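PDB 4QYR: AT-less polyketide synthase from Streptomyces platensis subsp. rosaceus, which is a ketosynthase domain of an isomigrastatin polyketide synthase that probably joins acyl units carried on acyl carrier proteins by decarboxylative condensation. Local coordinates for residues P486-R499 with W579-L593. Numbering follows the deposited sequence.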
# COMPACT_ATOMS: atom_id res chain seq x y z
N PRO A 486 2.08 -28.12 28.27
CA PRO A 486 1.41 -26.90 28.71
C PRO A 486 0.79 -27.13 30.06
O PRO A 486 0.44 -28.25 30.40
CB PRO A 486 0.32 -26.69 27.65
CG PRO A 486 0.73 -27.55 26.50
CD PRO A 486 1.42 -28.72 27.10
N ASP A 487 0.71 -26.06 30.84
CA ASP A 487 -0.11 -26.03 32.02
C ASP A 487 -1.54 -26.32 31.59
O ASP A 487 -1.97 -25.90 30.51
CB ASP A 487 0.01 -24.67 32.70
CG ASP A 487 -0.68 -24.62 34.03
OD1 ASP A 487 -1.78 -25.20 34.18
OD2 ASP A 487 -0.10 -23.98 34.93
N LEU A 488 -2.29 -27.02 32.43
CA LEU A 488 -3.59 -27.51 32.02
C LEU A 488 -4.60 -26.38 31.82
O LEU A 488 -5.20 -26.27 30.74
CB LEU A 488 -4.11 -28.51 33.05
CG LEU A 488 -5.29 -29.40 32.67
CD1 LEU A 488 -5.09 -30.71 33.37
CD2 LEU A 488 -6.60 -28.80 33.10
N ALA A 489 -4.80 -25.54 32.83
CA ALA A 489 -5.75 -24.43 32.72
C ALA A 489 -5.37 -23.50 31.59
O ALA A 489 -6.23 -22.85 31.00
CB ALA A 489 -5.84 -23.67 34.01
N ASP A 490 -4.08 -23.43 31.28
CA ASP A 490 -3.59 -22.59 30.19
C ASP A 490 -3.96 -23.21 28.85
O ASP A 490 -4.30 -22.50 27.88
CB ASP A 490 -2.07 -22.41 30.29
CG ASP A 490 -1.68 -21.21 31.14
OD1 ASP A 490 -0.49 -21.13 31.56
OD2 ASP A 490 -2.55 -20.34 31.38
N LEU A 491 -3.88 -24.54 28.80
CA LEU A 491 -4.25 -25.32 27.63
C LEU A 491 -5.74 -25.16 27.39
O LEU A 491 -6.17 -24.88 26.27
CB LEU A 491 -3.86 -26.79 27.81
CG LEU A 491 -4.33 -27.95 26.92
CD1 LEU A 491 -5.61 -28.58 27.42
CD2 LEU A 491 -4.46 -27.54 25.46
N ALA A 492 -6.50 -25.32 28.47
CA ALA A 492 -7.95 -25.22 28.42
C ALA A 492 -8.36 -23.81 28.07
O ALA A 492 -9.21 -23.60 27.21
CB ALA A 492 -8.56 -25.65 29.71
N PHE A 493 -7.75 -22.84 28.74
CA PHE A 493 -7.96 -21.43 28.41
C PHE A 493 -7.82 -21.13 26.93
O PHE A 493 -8.62 -20.40 26.36
CB PHE A 493 -6.96 -20.56 29.16
CG PHE A 493 -7.07 -19.10 28.84
CD1 PHE A 493 -8.09 -18.33 29.37
CD2 PHE A 493 -6.13 -18.49 28.02
CE1 PHE A 493 -8.19 -16.98 29.09
CE2 PHE A 493 -6.21 -17.14 27.74
CZ PHE A 493 -7.24 -16.38 28.27
N THR A 494 -6.78 -21.68 26.30
CA THR A 494 -6.48 -21.35 24.92
C THR A 494 -7.47 -22.01 23.97
O THR A 494 -7.83 -21.43 22.95
CB THR A 494 -5.05 -21.75 24.57
OG1 THR A 494 -4.15 -20.97 25.36
CG2 THR A 494 -4.76 -21.50 23.12
N LEU A 495 -7.91 -23.22 24.32
CA LEU A 495 -8.86 -23.93 23.46
C LEU A 495 -10.21 -23.24 23.55
O LEU A 495 -11.07 -23.39 22.66
CB LEU A 495 -8.96 -25.40 23.86
CG LEU A 495 -7.71 -26.22 23.55
CD1 LEU A 495 -7.86 -27.61 24.06
CD2 LEU A 495 -7.48 -26.25 22.07
N GLN A 496 -10.39 -22.48 24.61
CA GLN A 496 -11.67 -21.86 24.89
C GLN A 496 -11.82 -20.55 24.16
O GLN A 496 -12.80 -20.32 23.45
CB GLN A 496 -11.82 -21.64 26.39
CG GLN A 496 -12.10 -22.91 27.16
CD GLN A 496 -12.10 -22.70 28.65
OE1 GLN A 496 -12.30 -21.58 29.12
NE2 GLN A 496 -11.89 -23.78 29.40
N VAL A 497 -10.82 -19.70 24.34
CA VAL A 497 -10.88 -18.34 23.82
C VAL A 497 -10.02 -18.17 22.55
O VAL A 497 -10.22 -17.23 21.77
CB VAL A 497 -10.46 -17.35 24.93
CG1 VAL A 497 -8.97 -17.43 25.17
CG2 VAL A 497 -10.88 -15.93 24.57
N GLY A 498 -9.08 -19.08 22.33
CA GLY A 498 -8.17 -18.95 21.21
C GLY A 498 -8.69 -19.61 19.96
O GLY A 498 -8.04 -19.59 18.91
N ARG A 499 -9.88 -20.20 20.07
CA ARG A 499 -10.44 -20.94 18.94
C ARG A 499 -11.86 -20.49 18.62
O ARG A 499 -12.68 -20.28 19.51
CB ARG A 499 -10.43 -22.44 19.23
CG ARG A 499 -9.05 -23.01 19.49
CD ARG A 499 -8.30 -23.09 18.21
NE ARG A 499 -7.02 -23.77 18.34
CZ ARG A 499 -5.89 -23.16 18.67
NH1 ARG A 499 -4.76 -23.84 18.73
NH2 ARG A 499 -5.89 -21.86 18.94
N TRP A 579 -16.30 -17.55 28.31
CA TRP A 579 -15.16 -18.20 28.93
C TRP A 579 -14.21 -17.27 29.67
O TRP A 579 -13.61 -17.69 30.64
CB TRP A 579 -14.39 -19.00 27.89
CG TRP A 579 -15.26 -19.90 27.08
CD1 TRP A 579 -15.82 -19.63 25.87
CD2 TRP A 579 -15.67 -21.23 27.43
NE1 TRP A 579 -16.56 -20.71 25.44
CE2 TRP A 579 -16.47 -21.71 26.38
CE3 TRP A 579 -15.43 -22.06 28.53
CZ2 TRP A 579 -17.04 -22.98 26.40
CZ3 TRP A 579 -15.99 -23.32 28.55
CH2 TRP A 579 -16.79 -23.77 27.49
N GLN A 580 -14.05 -16.03 29.23
CA GLN A 580 -13.06 -15.17 29.88
C GLN A 580 -13.57 -14.65 31.21
O GLN A 580 -12.82 -14.06 32.00
CB GLN A 580 -12.63 -14.02 28.97
CG GLN A 580 -11.15 -13.67 29.18
CD GLN A 580 -10.57 -12.77 28.10
OE1 GLN A 580 -10.97 -12.84 26.93
NE2 GLN A 580 -9.56 -11.97 28.47
N ALA A 581 -14.84 -14.90 31.48
CA ALA A 581 -15.46 -14.51 32.72
C ALA A 581 -15.06 -15.44 33.87
O ALA A 581 -15.02 -15.03 35.03
CB ALA A 581 -16.97 -14.48 32.57
N MSE A 582 -14.76 -16.69 33.52
CA MSE A 582 -14.41 -17.71 34.51
C MSE A 582 -13.06 -17.49 35.15
O MSE A 582 -12.92 -17.52 36.38
CB MSE A 582 -14.39 -19.09 33.87
CG MSE A 582 -15.67 -19.47 33.20
SE MSE A 582 -15.54 -21.26 32.46
CE MSE A 582 -17.09 -21.14 31.31
N HIS A 583 -12.06 -17.29 34.31
CA HIS A 583 -10.69 -17.26 34.77
C HIS A 583 -10.36 -15.94 35.47
O HIS A 583 -10.99 -14.92 35.18
CB HIS A 583 -9.74 -17.49 33.59
CG HIS A 583 -10.05 -18.73 32.81
ND1 HIS A 583 -10.99 -18.76 31.80
CD2 HIS A 583 -9.54 -19.98 32.88
CE1 HIS A 583 -11.04 -19.98 31.29
NE2 HIS A 583 -10.17 -20.74 31.92
N PRO A 584 -9.40 -15.97 36.41
CA PRO A 584 -8.87 -14.73 36.97
C PRO A 584 -8.35 -13.88 35.83
O PRO A 584 -7.44 -14.33 35.16
CB PRO A 584 -7.73 -15.20 37.88
CG PRO A 584 -8.04 -16.63 38.18
CD PRO A 584 -8.75 -17.16 36.98
N THR A 585 -8.93 -12.71 35.60
CA THR A 585 -8.63 -11.99 34.37
C THR A 585 -7.15 -11.61 34.26
O THR A 585 -6.66 -11.31 33.17
CB THR A 585 -9.50 -10.72 34.24
OG1 THR A 585 -10.78 -10.97 34.82
CG2 THR A 585 -9.68 -10.36 32.78
N GLY A 586 -6.44 -11.68 35.38
CA GLY A 586 -5.01 -11.45 35.38
C GLY A 586 -4.18 -12.67 35.03
O GLY A 586 -3.24 -12.58 34.24
N GLU A 587 -4.57 -13.82 35.58
CA GLU A 587 -3.74 -15.04 35.61
C GLU A 587 -3.38 -15.70 34.27
O GLU A 587 -2.20 -15.84 33.96
CB GLU A 587 -4.43 -16.08 36.50
CG GLU A 587 -3.83 -17.49 36.52
CD GLU A 587 -2.32 -17.53 36.33
OE1 GLU A 587 -1.59 -16.99 37.19
OE2 GLU A 587 -1.87 -18.10 35.30
N ARG A 588 -4.36 -16.15 33.49
CA ARG A 588 -4.10 -17.09 32.39
C ARG A 588 -3.09 -16.64 31.33
O ARG A 588 -3.00 -15.46 30.98
CB ARG A 588 -5.41 -17.43 31.69
CG ARG A 588 -6.38 -18.23 32.54
CD ARG A 588 -5.71 -19.44 33.17
NE ARG A 588 -6.71 -20.26 33.87
CZ ARG A 588 -7.08 -20.07 35.13
NH1 ARG A 588 -8.00 -20.85 35.68
NH2 ARG A 588 -6.52 -19.11 35.85
N ARG A 589 -2.35 -17.61 30.81
CA ARG A 589 -1.38 -17.41 29.73
C ARG A 589 -1.69 -18.28 28.50
O ARG A 589 -2.08 -19.43 28.64
CB ARG A 589 0.04 -17.70 30.24
CG ARG A 589 0.51 -16.71 31.29
CD ARG A 589 2.00 -16.81 31.53
NE ARG A 589 2.76 -16.29 30.40
CZ ARG A 589 3.19 -15.03 30.30
NH1 ARG A 589 2.93 -14.15 31.26
NH2 ARG A 589 3.88 -14.66 29.22
N ALA A 590 -1.49 -17.73 27.30
CA ALA A 590 -1.78 -18.46 26.07
C ALA A 590 -0.71 -19.49 25.74
O ALA A 590 0.43 -19.40 26.22
CB ALA A 590 -1.94 -17.48 24.93
N VAL A 591 -1.09 -20.46 24.89
CA VAL A 591 -0.28 -21.65 24.59
C VAL A 591 -0.29 -22.03 23.11
O VAL A 591 -1.35 -22.07 22.48
CB VAL A 591 -0.78 -22.86 25.40
CG1 VAL A 591 -0.09 -24.13 24.94
CG2 VAL A 591 -0.57 -22.63 26.88
N ARG A 592 0.87 -22.33 22.56
CA ARG A 592 0.96 -22.62 21.13
C ARG A 592 0.60 -24.08 20.84
O ARG A 592 1.38 -24.99 21.14
CB ARG A 592 2.36 -22.28 20.62
CG ARG A 592 2.77 -20.86 20.98
CD ARG A 592 4.24 -20.60 20.74
NE ARG A 592 4.57 -19.21 21.03
CZ ARG A 592 5.77 -18.67 20.88
NH1 ARG A 592 6.78 -19.41 20.44
NH2 ARG A 592 5.96 -17.40 21.17
N LEU A 593 -0.58 -24.29 20.27
CA LEU A 593 -1.10 -25.62 19.96
C LEU A 593 -1.14 -25.79 18.44
O LEU A 593 -0.86 -24.82 17.72
CB LEU A 593 -2.50 -25.80 20.57
CG LEU A 593 -2.58 -25.46 22.06
CD1 LEU A 593 -4.02 -25.36 22.50
CD2 LEU A 593 -1.84 -26.48 22.86
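With CG anti to the backbone N (chi1 178°), F493 sends its ring out from the helix against R588 CB, and chi1 of R588 (-67°) brings its CG alongside F493 CD1. This is helix-to-loop packing: helix 488-497 belongs to the RhiE-like linker domain that accompanies the ketosynthase, and the later chain 579-593 packs on it, while strand 453-459 touches L491 and A489. R588 CB sits 3.6 Å from the F493 ring centroid, almost on the ring normal, a CH-pi contact that uses the arginine's methylenes. V497 CG1 lies against the opposite face, offset toward the rim, and the edge of F493 meets the face of H583, centroids 5.2 Å apart and planes at 85°. H583 ND1 gives its hydrogen to W579 O, which helps to hold the imidazole's rotation. Beside it, Q496 lays its CG off-centre over the W579 six-membered ring; glutamine suits the place because its methylenes pack on the indole while its terminal NE2 bonds to A454 O. Further along, D490 OD2 accepts from R589 N at 2.8 Å, the donor standing above the carboxylate plane, so an acidic side chain satisfies a loop amide. L593 fills the groove between L491 and L495, its CD1 3.6 Å from L495 CD2. T494, small and hydroxylic, gives its proton to D490 O and, through the same OG1, weakly accepts from V591 N at 3.1 Å.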